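Local structure of S-adenosylmethionine:tRNA ribosyltransferase-isomerase (Thermotoga maritima, 1VKY) at residues B[39-44]-B[328-333]; B[92-97]-B[103-108]; B[123-128]-B[147-152]; B[205-210]-B[243-248]; B[313-316]-B[322-325]. The protein probably transfers and isomerises the ribose moiety of S-adenosylmethionine onto the 7-aminomethyl group of preQ1-tRNA, giving epoxyqueuosine in the tRNA-queuosine pathway. All blocks are in the same frame, centred on the assembly; numbering follows the deposited sequence.

Contact 1: B[39-44]-B[328-333]; sequences RLMVLH and REAVKR
R39 and R333 make the one hydrogen bond between strand 39-44 and segment 328-333. R39 NH1 donates to the backbone carbonyl R333 O at 2.9 Å, with a bent N-H...O angle of 137°; the donor stands above the carbonyl plane, and the oxygen is tilted somewhat out of the guanidinium plane. The R39 chain reaches it by bending at chi3 (75°), and its NH2 comes within 4.2 Å of R333 CB.

E329, K332 and R333 form a salt-bridge network within 328-333. R333 NE meets E329 OE2 at 2.7 Å in an almost straight salt bridge, the carboxylate oxygen lying in the guanidinium plane. K332 NZ adds a long ion pair to E329 OE1.

Apolar packing rests on M41, whose terminal CE touches A330 CB at 3.7 Å. Its CG is anti to the backbone N (chi1 -171°), and the thioether extends toward the helix before turning at chi3.

M41 also packs on A326 of helix 320-332 and on I50 and H52 of the adjoining strand 49-54. Y335 makes a cation-pi contact with R39, while backbone bonds from R39 and M41 join the strand to its other neighbour, 343-346, beside the helix.

Contact 2: B[92-97]-B[103-108]; sequences ILLIER and WKCLVR
W103 projects from its strand between L94 and R97. CB lies 3.9 Å from E96 O; CG, anti to the carbonyl carbon (chi1 -71°), begins to pass over the L94 side chain. At CD2 the ring meets L94 CD2 at 3.5 Å. That methyl sits over the centre of one face in a CH-pi contact, 13° off the normal of the six-membered ring. On the opposite face R97 CB lies 3.5 Å from the centroid of the same ring, while CE3 approaches R97 N at 3.4 Å. Farther out, CZ2 runs beside R97 CD. The indole NE1 bonds to D147 OD1, and D147 is also the partner of the R97 guanidinium.

This is a beta hairpin with a classic beta bulge: I95 N and E96 N both donate to K104 O, at 2.9 and 3.1 Å, whereas L93 and L106 form a regular hydrogen-bonded pair. With an alanine here instead of W103, L94 CD2 and R97 CB would probably face a gap, and D147 OD1 would lose the indole N-H. On the sheet face opposite W103 the E96 and K104 chains run side by side, E96 OE1 bonding Q237 and K104 NZ pairing with D135.

Contact 3: B[123-128]-B[147-152]; sequences EDLSAV and DRLIFE
L125 and L149 bring strand 125-132 and the short helix 147-153 together by apolar contact. L125 CD1 and L149 CD2 lie 4.1 Å apart, and the two side chains run alongside each other, pointing opposite ways. L125 CD1 also reaches I150 CG1 at 4.2 Å, here with the chains crossing at about a right angle. One methyl of the strand residue thus meets two consecutive helix residues. Both leucines place CG anti to the backbone N (chi1 -172° for L125 and 179° for L149), which carries their branches toward one another.

The closest approach is between an apolar and a polar atom: L149 CD2 comes to 3.4 Å from the carbonyl oxygen D124 O. It is a van der Waals contact, and no hydrogen bond spans the two segments.

At the first turn of the helix D147 OD1 accepts from G101 N. F142 of the intervening strand touches L125, A127 and I150, while P144 packs on L125 and L149. The arrangement is that of a short helix laid against one face of an antiparallel sheet, its apolar residues directed at the strands.

Contact 4: B[205-210]-B[243-248]; sequences QFAEVV and VRKLRE
K245 stretches from helix 240-252 to the backbone of strand 205-213, where its NZ donates to F206 O at 2.8 Å. The ammonium meets the carbonyl almost head-on, with a C=O...N angle of 172°. On the way the chain passes over the strand: CD lies 4.0 Å from A207 CB, and CE is 3.8 Å from Q205 OE1. Beyond CG the lysine is extended, spanning helix to strand.

A methionine in place of K245 would probably leave F206 O without this charged donor.

Next to the lysine, a water bridges the two elements by donating to Q205 OE1 at 2.8 Å and to E248 OE1 at 2.9 Å. K245 and E248 are three residues apart and share one side of the helix, so both reach the strand, one directly and one through water.

Farther out, T242 OG1 bonds to E208 O one turn earlier in the helix. The strand itself is held by backbone bonds from Q205, A207 and V209 to strand 67-75. F206 CB points away from helix 240-252, and its ring packs on I196, L199 and K200 of helix 193-202. Helices thus pack on both faces of strand 205-213, the layered alpha/beta arrangement of a mixed sheet.

Contact 5: B[313-316]-B[322-325]; sequences LVAA and FVME
The backbones of helices 309-318 and 320-332 come close at A315 and V323, whose CA atoms are 5.6 Å apart and which lie on either side, along the chain, of the short turn that joins the helices. V323 carries the contact from its side, pointing its CB toward 313-316 and dividing its two methyls between neighbouring residues. CG1 lies against A315, 3.6 Å from A315 CA and 3.7 Å from A315 CB, so it rests on the backbone as much as on the methyl. CG2 goes to V314, meeting V314 CG1 at 3.8 Å, and these two valine side chains cross at about a right angle.

The V323 torsion accounts for this division. CG1 stands between the backbone N and the carbonyl carbon (chi1 90°), while CG2 is anti to the N. In V314 it is CG1 that takes the position anti to the backbone N (chi1 177°), presenting that methyl to V323. The small A315 side chain lets V323 come in close to the helix backbone. All three residues are buried, and the interface between the segments is wholly apolar, without a hydrogen bond across it.

Around this junction, A315 also packs on F18 and V314 on H304, both in loops. L313 turns to T261 and R265 of helix 261-270, whereas F322 packs on Q48, close to strand 39-44.

Contacts 1 and 5 share helix 320-332 and touch: L43 CB and H44 O each lie 3.8 Å from the F322 ring, at CE2 and CZ, with contact centres about 12 Å apart. Contacts 2 and 3 form a second pair, in and beside the six-stranded sheet, with centres about 13 Å apart; the salt bridge from R97 NE to D147 OD2 (2.7 Å) and packing of L94 CD2 on I150 CG2 join them. Contacts 1 and 3 stand farthest apart, about 52 Å between centres. Contact 4 lies between the pairs, reaching the same mixed sheet as contact 1 and coming within about 6 Å of contact 2 at nearest atoms.

Contact 1: B[39-44]-B[328-333]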
# COMPACT_ATOMS: atom_id res chain seq x y z
N ARG B 39 16.12 2.86 -3.89
CA ARG B 39 16.98 3.85 -4.53
C ARG B 39 16.85 5.18 -3.80
O ARG B 39 15.83 5.43 -3.16
CB ARG B 39 16.64 4.01 -6.00
CG ARG B 39 16.78 2.72 -6.72
CD ARG B 39 16.51 2.79 -8.21
NE ARG B 39 17.62 3.43 -8.85
CZ ARG B 39 17.79 3.52 -10.15
NH1 ARG B 39 16.89 3.01 -10.99
NH2 ARG B 39 18.87 4.15 -10.61
N LEU B 40 17.92 5.97 -3.83
CA LEU B 40 17.96 7.33 -3.25
C LEU B 40 18.61 8.21 -4.28
O LEU B 40 19.81 8.09 -4.52
CB LEU B 40 18.79 7.36 -1.95
CG LEU B 40 19.01 8.71 -1.23
CD1 LEU B 40 17.70 9.24 -0.69
CD2 LEU B 40 20.03 8.65 -0.12
N MET B 41 17.83 9.13 -4.86
CA MET B 41 18.38 10.18 -5.69
C MET B 41 18.76 11.36 -4.78
O MET B 41 17.96 11.80 -3.98
CB MET B 41 17.35 10.68 -6.72
CG MET B 41 17.95 11.63 -7.74
SD MET B 41 16.83 12.12 -9.05
CE MET B 41 16.58 10.60 -9.94
N VAL B 42 19.98 11.86 -4.94
CA VAL B 42 20.47 12.97 -4.15
C VAL B 42 20.63 14.19 -5.03
O VAL B 42 21.37 14.16 -6.03
CB VAL B 42 21.81 12.62 -3.47
CG1 VAL B 42 22.26 13.74 -2.57
CG2 VAL B 42 21.67 11.32 -2.62
N LEU B 43 20.01 15.28 -4.60
CA LEU B 43 20.03 16.58 -5.24
C LEU B 43 20.82 17.59 -4.39
O LEU B 43 20.51 17.81 -3.23
CB LEU B 43 18.60 17.08 -5.44
CG LEU B 43 17.89 16.62 -6.73
CD1 LEU B 43 17.84 15.18 -6.87
CD2 LEU B 43 16.52 17.20 -6.77
N HIS B 44 21.84 18.18 -5.00
CA HIS B 44 22.68 19.18 -4.35
C HIS B 44 22.30 20.53 -4.95
O HIS B 44 22.68 20.85 -6.08
CB HIS B 44 24.16 18.88 -4.61
CG HIS B 44 24.63 17.55 -4.10
ND1 HIS B 44 25.21 17.39 -2.86
CD2 HIS B 44 24.62 16.31 -4.66
CE1 HIS B 44 25.55 16.12 -2.69
NE2 HIS B 44 25.20 15.45 -3.77
N ARG B 328 12.52 13.92 -14.46
CA ARG B 328 12.68 13.34 -15.80
C ARG B 328 13.77 12.26 -15.81
O ARG B 328 13.60 11.20 -16.43
CB ARG B 328 12.96 14.44 -16.80
CG ARG B 328 11.70 15.19 -17.24
CD ARG B 328 11.92 16.06 -18.50
NE ARG B 328 12.86 17.14 -18.20
CZ ARG B 328 12.55 18.28 -17.61
NH1 ARG B 328 11.30 18.57 -17.26
NH2 ARG B 328 13.52 19.16 -17.39
N GLU B 329 14.88 12.51 -15.11
CA GLU B 329 15.94 11.50 -14.93
C GLU B 329 15.47 10.26 -14.17
O GLU B 329 15.88 9.12 -14.49
CB GLU B 329 17.18 12.06 -14.22
CG GLU B 329 18.34 12.49 -15.11
CD GLU B 329 18.87 11.38 -16.06
OE1 GLU B 329 18.61 11.47 -17.28
OE2 GLU B 329 19.56 10.43 -15.62
N ALA B 330 14.62 10.45 -13.16
CA ALA B 330 14.07 9.31 -12.42
C ALA B 330 13.22 8.39 -13.31
O ALA B 330 13.33 7.17 -13.23
CB ALA B 330 13.26 9.77 -11.22
N VAL B 331 12.37 8.98 -14.15
CA VAL B 331 11.55 8.19 -15.08
C VAL B 331 12.46 7.46 -16.05
O VAL B 331 12.31 6.26 -16.28
CB VAL B 331 10.51 9.10 -15.82
CG1 VAL B 331 9.84 8.38 -16.97
CG2 VAL B 331 9.46 9.64 -14.84
N LYS B 332 13.45 8.17 -16.58
CA LYS B 332 14.37 7.59 -17.56
C LYS B 332 15.10 6.44 -16.94
O LYS B 332 15.22 5.38 -17.55
CB LYS B 332 15.35 8.66 -18.04
CG LYS B 332 16.27 8.23 -19.14
CD LYS B 332 17.25 9.33 -19.46
CE LYS B 332 18.15 8.94 -20.64
NZ LYS B 332 19.28 9.92 -20.76
N ARG B 333 15.52 6.57 -15.68
CA ARG B 333 16.22 5.48 -15.02
C ARG B 333 15.34 4.47 -14.33
O ARG B 333 15.85 3.56 -13.66
CB ARG B 333 17.19 6.07 -13.98
CG ARG B 333 18.31 6.80 -14.62
CD ARG B 333 19.19 7.49 -13.63
NE ARG B 333 20.32 8.18 -14.27
CZ ARG B 333 21.58 7.80 -14.19
NH1 ARG B 333 21.92 6.68 -13.54
NH2 ARG B 333 22.52 8.53 -14.77

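Contact 2: B[92-97]-B[103-108]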
# COMPACT_ATOMS: atom_id res chain seq x y z
N ILE B 92 -13.47 17.76 24.35
CA ILE B 92 -12.15 17.39 24.84
C ILE B 92 -11.55 16.39 23.87
O ILE B 92 -12.16 15.35 23.61
CB ILE B 92 -12.25 16.74 26.24
CG1 ILE B 92 -12.90 17.69 27.24
CG2 ILE B 92 -10.88 16.29 26.72
CD1 ILE B 92 -13.43 16.99 28.48
N LEU B 93 -10.37 16.71 23.34
CA LEU B 93 -9.61 15.79 22.49
C LEU B 93 -8.30 15.44 23.17
O LEU B 93 -7.51 16.33 23.45
CB LEU B 93 -9.28 16.47 21.15
CG LEU B 93 -10.45 16.99 20.36
CD1 LEU B 93 -9.96 17.85 19.23
CD2 LEU B 93 -11.26 15.81 19.83
N LEU B 94 -8.05 14.14 23.38
CA LEU B 94 -6.84 13.66 24.00
C LEU B 94 -5.68 13.73 23.01
O LEU B 94 -5.81 13.27 21.88
CB LEU B 94 -7.02 12.21 24.49
CG LEU B 94 -7.49 12.00 25.94
CD1 LEU B 94 -8.80 12.68 26.25
CD2 LEU B 94 -7.57 10.50 26.24
N ILE B 95 -4.58 14.34 23.45
CA ILE B 95 -3.41 14.63 22.60
C ILE B 95 -2.22 13.85 23.15
O ILE B 95 -1.58 13.12 22.43
CB ILE B 95 -3.12 16.17 22.59
CG1 ILE B 95 -4.28 16.97 21.96
CG2 ILE B 95 -1.81 16.49 21.96
CD1 ILE B 95 -4.68 16.57 20.54
N GLU B 96 -1.91 14.00 24.42
CA GLU B 96 -0.73 13.38 24.95
C GLU B 96 -0.88 12.91 26.39
O GLU B 96 -1.20 13.68 27.27
CB GLU B 96 0.46 14.34 24.82
CG GLU B 96 1.79 13.70 25.17
CD GLU B 96 2.93 14.68 25.29
OE1 GLU B 96 2.75 15.88 24.97
OE2 GLU B 96 4.02 14.23 25.69
N ARG B 97 -0.59 11.64 26.62
CA ARG B 97 -0.67 11.08 27.96
C ARG B 97 0.56 11.38 28.77
O ARG B 97 1.68 11.08 28.34
CB ARG B 97 -0.80 9.58 27.82
CG ARG B 97 -0.88 8.78 29.06
CD ARG B 97 -1.08 7.33 28.71
NE ARG B 97 -1.29 6.52 29.89
CZ ARG B 97 -0.32 5.96 30.59
NH1 ARG B 97 0.94 6.14 30.27
NH2 ARG B 97 -0.63 5.23 31.63
N TRP B 103 -3.82 13.65 30.95
CA TRP B 103 -3.62 13.91 29.54
C TRP B 103 -3.58 15.39 29.20
O TRP B 103 -4.38 16.17 29.73
CB TRP B 103 -4.79 13.29 28.76
CG TRP B 103 -4.78 11.81 28.75
CD1 TRP B 103 -5.14 10.96 29.77
CD2 TRP B 103 -4.40 10.99 27.66
NE1 TRP B 103 -4.99 9.66 29.37
CE2 TRP B 103 -4.54 9.64 28.08
CE3 TRP B 103 -3.96 11.24 26.36
CZ2 TRP B 103 -4.26 8.57 27.25
CZ3 TRP B 103 -3.70 10.17 25.53
CH2 TRP B 103 -3.84 8.85 25.99
N LYS B 104 -2.69 15.76 28.27
CA LYS B 104 -2.76 17.03 27.59
C LYS B 104 -3.85 16.88 26.57
O LYS B 104 -3.84 15.94 25.79
CB LYS B 104 -1.47 17.38 26.86
CG LYS B 104 -0.36 17.76 27.78
CD LYS B 104 0.97 17.86 27.06
CE LYS B 104 0.99 18.92 26.00
NZ LYS B 104 1.20 20.23 26.60
N CYS B 105 -4.77 17.83 26.59
CA CYS B 105 -5.98 17.78 25.78
C CYS B 105 -6.21 19.08 25.06
O CYS B 105 -5.82 20.15 25.52
CB CYS B 105 -7.20 17.52 26.67
SG CYS B 105 -7.14 15.92 27.52
N LEU B 106 -6.89 18.98 23.93
CA LEU B 106 -7.40 20.14 23.24
C LEU B 106 -8.83 20.31 23.74
O LEU B 106 -9.62 19.38 23.64
CB LEU B 106 -7.34 19.88 21.72
CG LEU B 106 -6.76 20.99 20.89
CD1 LEU B 106 -7.79 22.11 20.83
CD2 LEU B 106 -5.44 21.48 21.46
N VAL B 107 -9.14 21.46 24.32
CA VAL B 107 -10.44 21.70 24.90
C VAL B 107 -11.07 22.88 24.16
O VAL B 107 -10.45 23.94 24.06
CB VAL B 107 -10.31 21.99 26.41
CG1 VAL B 107 -11.62 22.42 26.97
CG2 VAL B 107 -9.81 20.75 27.14
N ARG B 108 -12.29 22.68 23.65
CA ARG B 108 -12.99 23.69 22.85
C ARG B 108 -14.45 23.77 23.28
O ARG B 108 -15.15 22.76 23.20
CB ARG B 108 -12.89 23.34 21.36
CG ARG B 108 -11.44 23.23 20.86
CD ARG B 108 -11.23 22.98 19.37
NE ARG B 108 -11.77 21.69 18.93
CZ ARG B 108 -11.63 21.22 17.69
NH1 ARG B 108 -10.97 21.92 16.78
NH2 ARG B 108 -12.16 20.05 17.37

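Contact 3: B[123-128]-B[147-152]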
# COMPACT_ATOMS: atom_id res chain seq x y z
N GLU B 123 -21.88 10.28 34.81
CA GLU B 123 -21.90 9.89 36.21
C GLU B 123 -20.65 9.06 36.57
O GLU B 123 -20.25 9.03 37.73
CB GLU B 123 -23.15 9.06 36.52
CG GLU B 123 -24.43 9.87 36.60
N ASP B 124 -20.06 8.39 35.59
CA ASP B 124 -18.89 7.55 35.78
C ASP B 124 -17.55 8.24 35.49
O ASP B 124 -16.52 7.59 35.61
CB ASP B 124 -18.95 6.33 34.84
CG ASP B 124 -20.25 5.60 34.91
OD1 ASP B 124 -20.85 5.52 36.00
OD2 ASP B 124 -20.76 5.06 33.90
N LEU B 125 -17.55 9.49 35.03
CA LEU B 125 -16.28 10.10 34.57
C LEU B 125 -16.32 11.61 34.64
O LEU B 125 -17.24 12.25 34.13
CB LEU B 125 -15.92 9.66 33.16
CG LEU B 125 -14.52 10.10 32.67
CD1 LEU B 125 -13.39 9.43 33.46
CD2 LEU B 125 -14.35 9.83 31.20
N SER B 126 -15.32 12.16 35.30
CA SER B 126 -15.17 13.59 35.41
C SER B 126 -13.69 13.89 35.15
O SER B 126 -12.90 12.97 34.90
CB SER B 126 -15.61 14.03 36.79
OG SER B 126 -15.74 15.44 36.83
N ALA B 127 -13.34 15.17 35.17
CA ALA B 127 -11.96 15.62 34.97
C ALA B 127 -11.80 16.97 35.63
O ALA B 127 -12.76 17.74 35.72
CB ALA B 127 -11.63 15.74 33.49
N VAL B 128 -10.60 17.22 36.14
CA VAL B 128 -10.24 18.49 36.70
C VAL B 128 -9.07 19.02 35.88
O VAL B 128 -8.17 18.26 35.50
CB VAL B 128 -9.81 18.36 38.18
CG1 VAL B 128 -9.78 19.71 38.83
N ASP B 147 -7.54 4.95 31.99
CA ASP B 147 -7.50 5.25 30.55
C ASP B 147 -8.48 4.41 29.75
O ASP B 147 -9.01 4.85 28.72
CB ASP B 147 -6.08 5.04 29.99
CG ASP B 147 -5.11 6.19 30.33
OD1 ASP B 147 -5.47 7.23 30.93
OD2 ASP B 147 -3.92 6.12 30.00
N ARG B 148 -8.70 3.18 30.20
CA ARG B 148 -9.63 2.27 29.52
C ARG B 148 -11.05 2.83 29.59
O ARG B 148 -11.76 2.90 28.59
CB ARG B 148 -9.54 0.88 30.13
CG ARG B 148 -8.30 0.12 29.67
N LEU B 149 -11.43 3.30 30.77
CA LEU B 149 -12.70 3.98 30.92
C LEU B 149 -12.79 5.20 30.00
O LEU B 149 -13.78 5.39 29.29
CB LEU B 149 -12.91 4.41 32.37
CG LEU B 149 -14.21 5.17 32.66
CD1 LEU B 149 -15.41 4.35 32.21
CD2 LEU B 149 -14.30 5.51 34.14
N ILE B 150 -11.75 6.02 30.02
CA ILE B 150 -11.72 7.23 29.19
C ILE B 150 -11.92 6.87 27.71
O ILE B 150 -12.69 7.50 26.99
CB ILE B 150 -10.39 7.99 29.39
CG1 ILE B 150 -10.28 8.58 30.82
CG2 ILE B 150 -10.26 9.10 28.36
CD1 ILE B 150 -8.84 8.93 31.19
N PHE B 151 -11.21 5.86 27.24
CA PHE B 151 -11.31 5.49 25.84
C PHE B 151 -12.72 4.95 25.54
O PHE B 151 -13.32 5.30 24.51
CB PHE B 151 -10.27 4.42 25.48
CG PHE B 151 -8.84 4.88 25.60
CD1 PHE B 151 -7.83 3.93 25.71
CD2 PHE B 151 -8.49 6.21 25.59
CE1 PHE B 151 -6.52 4.31 25.81
CE2 PHE B 151 -7.16 6.59 25.70
CZ PHE B 151 -6.18 5.64 25.80
N GLU B 152 -13.25 4.13 26.46
CA GLU B 152 -14.61 3.61 26.35
C GLU B 152 -15.60 4.75 26.19
O GLU B 152 -16.36 4.78 25.23
CB GLU B 152 -14.99 2.76 27.58
CG GLU B 152 -14.23 1.45 27.68

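Contact 4: B[205-210]-B[243-248]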
# COMPACT_ATOMS: atom_id res chain seq x y z
N GLN B 205 21.59 13.14 15.39
CA GLN B 205 20.49 13.18 16.36
C GLN B 205 19.12 13.00 15.70
O GLN B 205 18.97 13.23 14.49
CB GLN B 205 20.55 14.50 17.10
CG GLN B 205 21.84 14.63 17.93
CD GLN B 205 21.73 15.65 19.03
OE1 GLN B 205 20.63 15.96 19.54
NE2 GLN B 205 22.89 16.18 19.43
N PHE B 206 18.13 12.60 16.50
CA PHE B 206 16.76 12.40 16.05
C PHE B 206 15.77 13.21 16.88
O PHE B 206 15.98 13.44 18.06
CB PHE B 206 16.38 10.92 16.14
CG PHE B 206 17.04 10.08 15.09
CD1 PHE B 206 18.39 9.74 15.20
CD2 PHE B 206 16.35 9.71 13.94
CE1 PHE B 206 19.03 9.02 14.18
CE2 PHE B 206 17.00 8.98 12.92
CZ PHE B 206 18.33 8.64 13.06
N ALA B 207 14.70 13.69 16.24
CA ALA B 207 13.59 14.29 16.97
C ALA B 207 12.33 13.96 16.23
O ALA B 207 12.37 13.52 15.07
CB ALA B 207 13.76 15.78 17.09
N GLU B 208 11.21 14.16 16.90
CA GLU B 208 9.93 13.90 16.27
C GLU B 208 8.92 15.04 16.35
O GLU B 208 8.86 15.83 17.31
CB GLU B 208 9.33 12.56 16.78
CG GLU B 208 8.58 12.58 18.06
CD GLU B 208 7.91 11.22 18.37
OE1 GLU B 208 8.49 10.15 17.97
OE2 GLU B 208 6.82 11.25 19.00
N VAL B 209 8.12 15.13 15.29
CA VAL B 209 6.93 15.95 15.35
C VAL B 209 5.79 14.98 15.22
O VAL B 209 5.95 13.88 14.71
CB VAL B 209 6.90 17.07 14.26
CG1 VAL B 209 8.00 18.08 14.54
CG2 VAL B 209 6.98 16.52 12.88
N VAL B 210 4.62 15.41 15.64
CA VAL B 210 3.45 14.54 15.68
C VAL B 210 2.29 15.17 14.92
O VAL B 210 2.13 16.42 14.86
CB VAL B 210 3.04 14.25 17.16
CG1 VAL B 210 1.94 13.20 17.23
CG2 VAL B 210 4.24 13.77 17.98
N VAL B 243 11.54 21.21 20.09
CA VAL B 243 11.87 22.62 20.03
C VAL B 243 13.31 22.87 20.51
O VAL B 243 14.04 23.65 19.91
CB VAL B 243 10.84 23.50 20.84
CG1 VAL B 243 11.29 24.97 20.92
CG2 VAL B 243 9.44 23.42 20.21
N ARG B 244 13.70 22.24 21.62
CA ARG B 244 15.06 22.39 22.15
C ARG B 244 16.11 21.90 21.17
O ARG B 244 17.10 22.56 20.93
CB ARG B 244 15.22 21.60 23.45
CG ARG B 244 16.56 21.90 24.12
CD ARG B 244 17.16 20.77 24.99
NE ARG B 244 16.18 19.79 25.43
CZ ARG B 244 16.18 18.48 25.12
NH1 ARG B 244 17.13 17.91 24.36
NH2 ARG B 244 15.20 17.72 25.61
N LYS B 245 15.88 20.73 20.59
CA LYS B 245 16.83 20.18 19.62
C LYS B 245 16.97 21.02 18.36
O LYS B 245 18.06 21.12 17.79
CB LYS B 245 16.40 18.78 19.27
CG LYS B 245 16.60 17.84 20.43
CD LYS B 245 16.42 16.41 20.02
CE LYS B 245 17.12 15.51 21.02
NZ LYS B 245 16.81 14.11 20.68
N LEU B 246 15.88 21.61 17.90
CA LEU B 246 15.94 22.47 16.70
C LEU B 246 16.83 23.66 16.99
O LEU B 246 17.66 24.08 16.16
CB LEU B 246 14.52 22.97 16.32
CG LEU B 246 13.53 21.93 15.82
CD1 LEU B 246 12.14 22.49 15.89
CD2 LEU B 246 13.88 21.51 14.42
N ARG B 247 16.64 24.24 18.17
CA ARG B 247 17.43 25.40 18.58
C ARG B 247 18.90 25.04 18.79
O ARG B 247 19.80 25.72 18.32
CB ARG B 247 16.86 26.02 19.85
CG ARG B 247 17.64 27.25 20.27
CD ARG B 247 17.16 27.97 21.56
NE ARG B 247 16.72 27.07 22.62
CZ ARG B 247 17.53 26.33 23.39
NH1 ARG B 247 18.86 26.36 23.23
NH2 ARG B 247 16.99 25.55 24.32
N GLU B 248 19.16 23.93 19.46
CA GLU B 248 20.55 23.44 19.64
C GLU B 248 21.29 23.11 18.34
O GLU B 248 22.50 23.35 18.20
CB GLU B 248 20.55 22.22 20.54
CG GLU B 248 20.20 22.50 21.99
CD GLU B 248 20.00 21.23 22.78
OE1 GLU B 248 19.89 20.14 22.18
OE2 GLU B 248 19.95 21.34 24.01
O HOH W 1 20.47 18.78 19.68

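Contact 5: B[313-316]-B[322-325]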
# COMPACT_ATOMS: atom_id res chain seq x y z
N LEU B 313 5.52 21.45 -3.43
CA LEU B 313 6.31 21.75 -2.23
C LEU B 313 7.78 21.41 -2.46
O LEU B 313 8.65 22.19 -2.15
CB LEU B 313 5.76 20.96 -1.05
CG LEU B 313 6.37 21.07 0.35
CD1 LEU B 313 5.34 20.59 1.40
CD2 LEU B 313 7.65 20.28 0.47
N VAL B 314 8.07 20.22 -2.97
CA VAL B 314 9.45 19.84 -3.22
C VAL B 314 10.11 20.74 -4.27
O VAL B 314 11.29 21.10 -4.16
CB VAL B 314 9.55 18.34 -3.63
CG1 VAL B 314 10.93 17.99 -3.94
CG2 VAL B 314 9.06 17.48 -2.47
N ALA B 315 9.36 21.16 -5.27
CA ALA B 315 9.86 22.12 -6.25
C ALA B 315 10.24 23.44 -5.57
O ALA B 315 11.27 24.04 -5.89
CB ALA B 315 8.78 22.36 -7.34
N ALA B 316 9.45 23.88 -4.60
CA ALA B 316 9.80 25.10 -3.88
C ALA B 316 11.12 24.84 -3.16
O ALA B 316 11.95 25.73 -3.04
CB ALA B 316 8.73 25.49 -2.91
N PHE B 322 15.11 22.51 -11.50
CA PHE B 322 16.02 21.45 -11.05
C PHE B 322 15.22 20.21 -10.66
O PHE B 322 15.57 19.11 -11.03
CB PHE B 322 16.82 22.01 -9.88
CG PHE B 322 17.92 21.10 -9.34
CD1 PHE B 322 18.72 20.35 -10.17
CD2 PHE B 322 18.18 21.06 -7.98
CE1 PHE B 322 19.75 19.56 -9.66
CE2 PHE B 322 19.20 20.25 -7.48
CZ PHE B 322 19.97 19.50 -8.33
N VAL B 323 14.12 20.37 -9.91
CA VAL B 323 13.39 19.19 -9.48
C VAL B 323 12.73 18.52 -10.68
O VAL B 323 12.67 17.28 -10.77
CB VAL B 323 12.37 19.49 -8.33
CG1 VAL B 323 11.01 19.88 -8.87
CG2 VAL B 323 12.21 18.24 -7.49
N MET B 324 12.26 19.32 -11.64
CA MET B 324 11.66 18.72 -12.86
C MET B 324 12.68 17.96 -13.70
O MET B 324 12.37 16.94 -14.22
CB MET B 324 10.90 19.78 -13.67
CG MET B 324 9.74 20.40 -12.86
SD MET B 324 8.42 19.27 -12.23
CE MET B 324 9.12 17.91 -11.35
N GLU B 325 13.91 18.47 -13.80
CA GLU B 325 15.02 17.76 -14.43
C GLU B 325 15.28 16.43 -13.69
O GLU B 325 15.37 15.36 -14.29
CB GLU B 325 16.25 18.70 -14.44
CG GLU B 325 17.61 18.08 -14.71
CD GLU B 325 18.73 19.13 -14.84
OE1 GLU B 325 18.88 20.03 -13.94